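Long-range contact in M32 carboxypeptidase (Chitinophagaceae bacterium, PDB 7A03), which probably acts as a metal-dependent carboxypeptidase of the M32 (Taq) family, removing residues one at a time from the C-termini of peptides: residues 308-318 and 332-342. Sequence-based numbering, arbitrary orientation.
Sequences GRSLNFWKFQY and VSLQEFYKAIN
Phe337 wedges between Trp314 and Tyr318 in an aromatic cluster that joins the start of helix 311-324 to helix 334-341, neighbours in the mainly helical M32 fold that are steeply inclined, with the N-to-C directions of the segments 311-318 and 334-341 at 129°. The edge of Phe337 points at one face of the Trp314 indole in an edge-to-face pair, CE2 lying over the indole, while Phe313 covers the opposite face. Over a face of Phe337 itself comes Tyr318, whose CE1 sits 3.3 Å from Phe337 CG; these two rings meet obliquely, and Ile341 CG2 closes the other face. With its CG anti to the backbone N (chi1 -169°), Tyr318 reaches across to the residues just ahead of the partner helix, where OH donates to Val332 O at 2.7 Å, approaching from above the carbonyl plane. Leu334 slides past Tyr318 in the opposite direction and lays CD1 against Tyr318 CB and Trp314 CB. Ile341 brings CD1 to 3.5 Å from Trp314 NE1, whose hydrogen is taken by Gly308 O; Trp263 of helix 258-277 donates to the same carbonyl.

Beside this cluster, Tyr338 presents a face to Leu311 CB, a CH-pi contact 4.1 Å from the ring centroid, and a water links Tyr338 OH to Leu311 N at the first turn of its helix. Beyond it, backbone carbonyls on both sides are gripped by side chains. Arg309, extended from CG to NE, gives NH1 to Ile341 O, while NE is hydrogen-bonded to Asn305 and NH2 forms a salt bridge with Glu304, which probably fixes the guanidinium. Asn342 OD1 accepts a hydrogen bond from Lys496, and ND2 bridges Tyr338 O and Arg309 O; the bond from Asn342 ND2 to Arg309 O, 3.1 Å long, is nearly straight at 173° and lies in the carbonyl plane.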
loop_
_atom_site.group_PDB
_atom_site.type_symbol
_atom_site.label_atom_id
_atom_site.label_comp_id
_atom_site.label_asym_id
_atom_site.label_seq_id
_atom_site.Cartn_x
_atom_site.Cartn_y
_atom_site.Cartn_z
ATOM N N GLY A 308 -10.099 6.327 11.521
ATOM C CA GLY A 308 -11.188 5.360 11.525
ATOM C C GLY A 308 -11.229 4.422 12.710
ATOM O O GLY A 308 -12.238 3.735 12.892
ATOM N N ARG A 309 -10.170 4.348 13.510
ATOM C CA ARG A 309 -10.194 3.537 14.720
ATOM C C ARG A 309 -10.118 4.386 15.983
ATOM O O ARG A 309 -9.959 3.848 17.088
ATOM C CB ARG A 309 -9.080 2.483 14.681
ATOM C CG ARG A 309 -9.254 1.462 13.547
ATOM C CD ARG A 309 -8.252 0.288 13.638
ATOM N NE ARG A 309 -8.282 -0.453 12.377
ATOM C CZ ARG A 309 -9.109 -1.468 12.098
ATOM N NH1 ARG A 309 -9.950 -1.938 13.015
ATOM N NH2 ARG A 309 -9.071 -2.027 10.898
ATOM N N SER A 310 -10.235 5.701 15.839
ATOM C CA SER A 310 -10.051 6.624 16.948
ATOM C C SER A 310 -11.353 6.842 17.706
ATOM O O SER A 310 -12.453 6.698 17.157
ATOM C CB SER A 310 -9.526 7.963 16.439
ATOM O OG SER A 310 -10.562 8.720 15.838
ATOM N N LEU A 311 -11.211 7.167 18.992
ATOM C CA LEU A 311 -12.383 7.422 19.818
ATOM C C LEU A 311 -13.167 8.620 19.296
ATOM O O LEU A 311 -14.404 8.586 19.251
ATOM C CB LEU A 311 -11.963 7.634 21.274
ATOM C CG LEU A 311 -13.121 7.859 22.244
ATOM C CD1 LEU A 311 -14.030 6.654 22.283
ATOM C CD2 LEU A 311 -12.574 8.153 23.628
ATOM N N ASN A 312 -12.465 9.677 18.866
ATOM C CA ASN A 312 -13.140 10.873 18.363
ATOM C C ASN A 312 -14.028 10.562 17.169
ATOM O O ASN A 312 -15.154 11.057 17.084
ATOM C CB ASN A 312 -12.121 11.944 17.988
ATOM C CG ASN A 312 -11.647 12.733 19.175
ATOM O OD1 ASN A 312 -12.299 12.766 20.218
ATOM N ND2 ASN A 312 -10.493 13.368 19.030
ATOM N N PHE A 313 -13.540 9.753 16.225
ATOM C CA PHE A 313 -14.368 9.352 15.084
ATOM C C PHE A 313 -15.642 8.652 15.560
ATOM O O PHE A 313 -16.758 8.935 15.087
ATOM C CB PHE A 313 -13.541 8.411 14.200
ATOM C CG PHE A 313 -14.206 7.991 12.909
ATOM C CD1 PHE A 313 -14.274 8.856 11.834
ATOM C CD2 PHE A 313 -14.715 6.709 12.772
ATOM C CE1 PHE A 313 -14.859 8.451 10.616
ATOM C CE2 PHE A 313 -15.315 6.296 11.585
ATOM C CZ PHE A 313 -15.389 7.174 10.501
ATOM N N TRP A 314 -15.488 7.734 16.512
ATOM C CA TRP A 314 -16.609 6.937 16.975
ATOM C C TRP A 314 -17.559 7.689 17.909
ATOM O O TRP A 314 -18.707 7.271 18.028
ATOM C CB TRP A 314 -16.142 5.557 17.474
ATOM C CG TRP A 314 -15.708 4.757 16.296
ATOM C CD1 TRP A 314 -14.423 4.523 15.864
ATOM C CD2 TRP A 314 -16.569 4.185 15.315
ATOM N NE1 TRP A 314 -14.441 3.802 14.690
ATOM C CE2 TRP A 314 -15.745 3.573 14.336
ATOM C CE3 TRP A 314 -17.957 4.103 15.176
ATOM C CZ2 TRP A 314 -16.270 2.911 13.227
ATOM C CZ3 TRP A 314 -18.478 3.434 14.083
ATOM C CH2 TRP A 314 -17.641 2.843 13.121
ATOM N N LYS A 315 -17.151 8.815 18.499
ATOM C CA LYS A 315 -18.111 9.600 19.272
ATOM C C LYS A 315 -19.295 10.016 18.409
ATOM O O LYS A 315 -20.441 9.989 18.863
ATOM C CB LYS A 315 -17.434 10.830 19.854
ATOM C CG LYS A 315 -16.525 10.526 21.019
ATOM C CD LYS A 315 -15.871 11.785 21.558
ATOM C CE LYS A 315 -14.685 11.466 22.448
ATOM N NZ LYS A 315 -14.054 12.723 22.945
ATOM N N PHE A 316 -19.038 10.379 17.153
ATOM C CA PHE A 316 -20.105 10.701 16.218
ATOM C C PHE A 316 -20.654 9.463 15.523
ATOM O O PHE A 316 -21.878 9.313 15.388
ATOM C CB PHE A 316 -19.589 11.709 15.183
ATOM C CG PHE A 316 -20.586 12.055 14.110
ATOM C CD1 PHE A 316 -21.526 13.052 14.325
ATOM C CD2 PHE A 316 -20.567 11.412 12.883
ATOM C CE1 PHE A 316 -22.431 13.389 13.347
ATOM C CE2 PHE A 316 -21.486 11.739 11.888
ATOM C CZ PHE A 316 -22.420 12.738 12.126
ATOM N N GLN A 317 -19.782 8.561 15.067
ATOM C CA GLN A 317 -20.274 7.458 14.249
ATOM C C GLN A 317 -20.962 6.354 15.054
ATOM O O GLN A 317 -21.860 5.689 14.531
ATOM C CB GLN A 317 -19.158 6.885 13.373
ATOM C CG GLN A 317 -18.679 7.824 12.267
ATOM C CD GLN A 317 -19.706 8.038 11.155
ATOM O OE1 GLN A 317 -20.718 7.331 11.068
ATOM N NE2 GLN A 317 -19.435 9.003 10.295
ATOM N N TYR A 318 -20.579 6.128 16.311
ATOM C CA TYR A 318 -21.123 4.979 17.029
ATOM C C TYR A 318 -22.634 5.029 17.206
ATOM O O TYR A 318 -23.291 4.016 16.914
ATOM C CB TYR A 318 -20.372 4.697 18.342
ATOM C CG TYR A 318 -20.800 3.357 18.905
ATOM C CD1 TYR A 318 -20.582 2.192 18.183
ATOM C CD2 TYR A 318 -21.471 3.260 20.130
ATOM C CE1 TYR A 318 -21.002 0.963 18.652
ATOM C CE2 TYR A 318 -21.884 2.024 20.615
ATOM C CZ TYR A 318 -21.641 0.882 19.871
ATOM O OH TYR A 318 -22.043 -0.365 20.297
ATOM N N VAL A 332 -24.197 -2.610 23.564
ATOM C CA VAL A 332 -22.737 -2.496 23.535
ATOM C C VAL A 332 -22.371 -1.019 23.659
ATOM O O VAL A 332 -22.877 -0.191 22.895
ATOM C CB VAL A 332 -22.155 -3.086 22.235
ATOM C CG1 VAL A 332 -20.625 -2.976 22.229
ATOM C CG2 VAL A 332 -22.590 -4.536 22.052
ATOM N N SER A 333 -21.486 -0.683 24.608
ATOM C CA SER A 333 -21.180 0.728 24.834
ATOM C C SER A 333 -20.138 1.227 23.847
ATOM O O SER A 333 -19.438 0.450 23.198
ATOM C CB SER A 333 -20.597 0.976 26.231
ATOM O OG SER A 333 -19.338 0.336 26.402
ATOM N N LEU A 334 -20.020 2.554 23.764
ATOM C CA LEU A 334 -19.005 3.140 22.895
ATOM C C LEU A 334 -17.612 2.627 23.250
ATOM O O LEU A 334 -16.836 2.258 22.359
ATOM C CB LEU A 334 -19.061 4.669 22.960
ATOM C CG LEU A 334 -17.886 5.458 22.372
ATOM C CD1 LEU A 334 -17.762 5.225 20.893
ATOM C CD2 LEU A 334 -18.014 6.969 22.696
ATOM N N GLN A 335 -17.290 2.578 24.546
ATOM C CA GLN A 335 -15.979 2.103 24.987
ATOM C C GLN A 335 -15.747 0.641 24.621
ATOM O O GLN A 335 -14.651 0.275 24.175
ATOM C CB GLN A 335 -15.825 2.304 26.498
ATOM C CG GLN A 335 -15.189 3.620 26.875
ATOM C CD GLN A 335 -13.802 3.774 26.282
ATOM O OE1 GLN A 335 -13.039 2.815 26.200
ATOM N NE2 GLN A 335 -13.481 4.980 25.842
ATOM N N GLU A 336 -16.761 -0.214 24.805
ATOM C CA GLU A 336 -16.607 -1.617 24.418
ATOM C C GLU A 336 -16.339 -1.753 22.925
ATOM O O GLU A 336 -15.472 -2.534 22.507
ATOM C CB GLU A 336 -17.849 -2.414 24.811
ATOM C CG GLU A 336 -18.018 -2.519 26.309
ATOM C CD GLU A 336 -19.327 -3.167 26.715
ATOM O OE1 GLU A 336 -20.375 -2.789 26.156
ATOM O OE2 GLU A 336 -19.307 -4.051 27.596
ATOM N N PHE A 337 -17.081 -0.998 22.111
ATOM C CA PHE A 337 -16.895 -1.052 20.670
ATOM C C PHE A 337 -15.502 -0.559 20.280
ATOM O O PHE A 337 -14.815 -1.183 19.458
ATOM C CB PHE A 337 -17.992 -0.233 19.991
ATOM C CG PHE A 337 -17.943 -0.303 18.496
ATOM C CD1 PHE A 337 -18.543 -1.355 17.814
ATOM C CD2 PHE A 337 -17.300 0.686 17.773
ATOM C CE1 PHE A 337 -18.492 -1.422 16.432
ATOM C CE2 PHE A 337 -17.245 0.615 16.398
ATOM C CZ PHE A 337 -17.843 -0.432 15.737
ATOM N N TYR A 338 -15.058 0.546 20.890
ATOM C CA TYR A 338 -13.744 1.125 20.602
ATOM C C TYR A 338 -12.625 0.142 20.936
ATOM O O TYR A 338 -11.693 -0.078 20.136
ATOM C CB TYR A 338 -13.617 2.417 21.411
ATOM C CG TYR A 338 -12.252 3.054 21.452
ATOM C CD1 TYR A 338 -11.634 3.519 20.293
ATOM C CD2 TYR A 338 -11.588 3.205 22.653
ATOM C CE1 TYR A 338 -10.387 4.107 20.341
ATOM C CE2 TYR A 338 -10.342 3.794 22.708
ATOM C CZ TYR A 338 -9.747 4.239 21.551
ATOM O OH TYR A 338 -8.502 4.830 21.614
ATOM N N LYS A 339 -12.732 -0.502 22.094
ATOM C CA LYS A 339 -11.726 -1.486 22.468
ATOM C C LYS A 339 -11.762 -2.685 21.526
ATOM O O LYS A 339 -10.710 -3.212 21.141
ATOM C CB LYS A 339 -11.936 -1.915 23.918
ATOM C CG LYS A 339 -11.632 -0.809 24.931
ATOM C CD LYS A 339 -10.232 -0.242 24.703
ATOM C CE LYS A 339 -9.963 0.998 25.548
ATOM N NZ LYS A 339 -8.548 1.445 25.402
ATOM N N ALA A 340 -12.959 -3.098 21.102
ATOM C CA ALA A 340 -13.083 -4.294 20.275
ATOM C C ALA A 340 -12.514 -4.080 18.878
ATOM O O ALA A 340 -11.932 -5.000 18.287
ATOM C CB ALA A 340 -14.556 -4.677 20.183
ATOM N N ILE A 341 -12.698 -2.879 18.320
ATOM C CA ILE A 341 -12.142 -2.587 17.003
ATOM C C ILE A 341 -10.659 -2.262 17.066
ATOM O O ILE A 341 -10.020 -2.115 16.015
ATOM C CB ILE A 341 -12.952 -1.521 16.242
ATOM C CG1 ILE A 341 -12.851 -0.180 16.975
ATOM C CG2 ILE A 341 -14.400 -1.982 16.097
ATOM C CD1 ILE A 341 -12.937 1.020 16.084
ATOM N N ASN A 342 -10.101 -2.138 18.272
ATOM C CA ASN A 342 -8.657 -2.015 18.438
ATOM C C ASN A 342 -8.040 -3.207 19.175
ATOM O O ASN A 342 -7.271 -3.025 20.124
ATOM C CB ASN A 342 -8.343 -0.723 19.183
ATOM C CG ASN A 342 -8.560 0.493 18.335
ATOM O OD1 ASN A 342 -7.773 0.779 17.432
ATOM N ND2 ASN A 342 -9.614 1.236 18.632
HETATM O O HOH W 1 -8.351 7.089 19.915
#